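Local coordinates for protein glutathione S-transferase (Burkholderia xenovorans, PDB 2DSA) that binds glutathione and reductively dechlorinates metabolites of polychlorinated biphenyls, probably with the general glutathione transferase activity of its family, at residues F89-Y92 / H93-Q96. Residues are numbered along the deposited sequence; the frame is centred on the assembly and turned at random.
Sequences FERY and HLQQ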
loop_
_atom_site.group_PDB
_atom_site.type_symbol
_atom_site.label_atom_id
_atom_site.label_comp_id
_atom_site.label_asym_id
_atom_site.label_seq_id
_atom_site.Cartn_x
_atom_site.Cartn_y
_atom_site.Cartn_z
ATOM N N PHE A 89 5.336 0.236 18.107
ATOM C CA PHE A 89 5.206 1.418 17.252
ATOM C C PHE A 89 5.998 1.261 15.951
ATOM O O PHE A 89 5.493 1.591 14.881
ATOM C CB PHE A 89 5.630 2.719 17.957
ATOM C CG PHE A 89 5.504 3.927 17.075
ATOM C CD1 PHE A 89 4.284 4.577 16.934
ATOM C CD2 PHE A 89 6.591 4.380 16.325
ATOM C CE1 PHE A 89 4.147 5.689 16.080
ATOM C CE2 PHE A 89 6.468 5.491 15.465
ATOM C CZ PHE A 89 5.244 6.142 15.347
ATOM N N GLU A 90 7.224 0.755 16.050
ATOM C CA GLU A 90 8.097 0.606 14.885
ATOM C C GLU A 90 7.542 -0.357 13.817
ATOM O O GLU A 90 7.868 -0.226 12.639
ATOM C CB GLU A 90 9.523 0.232 15.299
ATOM C CG GLU A 90 10.334 1.424 15.867
ATOM C CD GLU A 90 10.514 2.576 14.856
ATOM O OE1 GLU A 90 9.987 3.680 15.107
ATOM O OE2 GLU A 90 11.188 2.383 13.815
ATOM N N ARG A 91 6.684 -1.295 14.220
ATOM C CA ARG A 91 5.991 -2.147 13.230
ATOM C C ARG A 91 4.980 -1.342 12.378
ATOM O O ARG A 91 4.879 -1.561 11.169
ATOM C CB ARG A 91 5.348 -3.367 13.908
ATOM C CG ARG A 91 4.653 -4.364 12.958
ATOM C CD ARG A 91 5.509 -4.800 11.759
ATOM N NE ARG A 91 4.842 -5.852 10.997
ATOM C CZ ARG A 91 5.016 -7.156 11.205
ATOM N NH1 ARG A 91 5.844 -7.576 12.154
ATOM N NH2 ARG A 91 4.349 -8.039 10.478
ATOM N N TYR A 92 4.250 -0.411 12.996
ATOM C CA TYR A 92 3.379 0.530 12.230
ATOM C C TYR A 92 4.193 1.421 11.305
ATOM O O TYR A 92 3.813 1.684 10.164
ATOM C CB TYR A 92 2.456 1.352 13.141
ATOM C CG TYR A 92 1.630 0.471 14.052
ATOM C CD1 TYR A 92 1.971 0.323 15.396
ATOM C CD2 TYR A 92 0.548 -0.256 13.562
ATOM C CE1 TYR A 92 1.245 -0.510 16.232
ATOM C CE2 TYR A 92 -0.191 -1.089 14.394
ATOM C CZ TYR A 92 0.170 -1.212 15.727
ATOM O OH TYR A 92 -0.547 -2.032 16.560
ATOM N N HIS A 93 5.337 1.852 11.809
ATOM C CA HIS A 93 6.307 2.594 11.034
ATOM C C HIS A 93 6.835 1.792 9.808
ATOM O O HIS A 93 7.021 2.354 8.727
ATOM C CB HIS A 93 7.434 3.059 11.967
ATOM C CG HIS A 93 8.299 4.139 11.394
ATOM N ND1 HIS A 93 9.556 4.426 11.893
ATOM C CD2 HIS A 93 8.098 4.997 10.366
ATOM C CE1 HIS A 93 10.089 5.413 11.195
ATOM N NE2 HIS A 93 9.226 5.776 10.261
ATOM N N LEU A 94 7.055 0.485 9.970
ATOM C CA LEU A 94 7.348 -0.383 8.819
ATOM C C LEU A 94 6.192 -0.403 7.779
ATOM O O LEU A 94 6.435 -0.351 6.561
ATOM C CB LEU A 94 7.658 -1.819 9.284
ATOM C CG LEU A 94 7.851 -2.867 8.178
ATOM C CD1 LEU A 94 9.261 -2.818 7.692
ATOM C CD2 LEU A 94 7.541 -4.280 8.668
ATOM N N GLN A 95 4.955 -0.494 8.263
ATOM C CA GLN A 95 3.774 -0.537 7.397
ATOM C C GLN A 95 3.564 0.776 6.645
ATOM O O GLN A 95 3.076 0.781 5.501
ATOM C CB GLN A 95 2.525 -0.883 8.222
ATOM C CG GLN A 95 2.632 -2.275 8.811
ATOM C CD GLN A 95 1.642 -2.569 9.900
ATOM O OE1 GLN A 95 1.032 -1.668 10.498
ATOM N NE2 GLN A 95 1.494 -3.847 10.193
ATOM N N GLN A 96 3.900 1.876 7.321
ATOM C CA GLN A 96 3.965 3.195 6.703
ATOM C C GLN A 96 4.936 3.162 5.538
ATOM O O GLN A 96 4.559 3.479 4.423
ATOM C CB GLN A 96 4.416 4.242 7.737
ATOM C CG GLN A 96 4.721 5.616 7.128
ATOM C CD GLN A 96 5.407 6.547 8.120
ATOM O OE1 GLN A 96 6.511 7.033 7.866
ATOM N NE2 GLN A 96 4.788 6.743 9.278
#
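Phe89 O accepts from His93 N at 3.1 Å, the first of four i to i+4 backbone bonds in the opening turns of helix 89-109, which lies at the start of the all-helical C-terminal domain of the GST fold. Phe89 CE2 comes within 4.4 Å of His93 CB, which stands oblique to the ring. One residue on, Glu90 bends at chi2 (-61°) and brings its carboxylate alongside the imidazole, the two planes 81° apart. His93 ND1 donates to Glu90 OE2 at 3.2 Å, on the syn side but tilted out of the carboxylate plane, OE2 itself lying close to the imidazole plane. A weak, longer bond runs from His93 ND1 to Glu90 OE1 at 3.3 Å. A kink at chi2 (50°) carries Arg91 CD alongside Leu94, 3.7 Å from its CD2. The guanidinium bonds to Pro84 O and forms a salt bridge with Asp75, while Gln71 OE1 accepts from both Arg91 NE and Gln95 NE2, which ties this helix to helix 66-76 of the thioredoxin-like domain. Tyr92 faces the dimer interface, its hydroxyl bonded to Asp75 of the second subunit and its ring edge-to-face with Tyr72 of that subunit. Alongside it, Gln95 OE1 approaches Tyr92 CD2 to 3.4 Å.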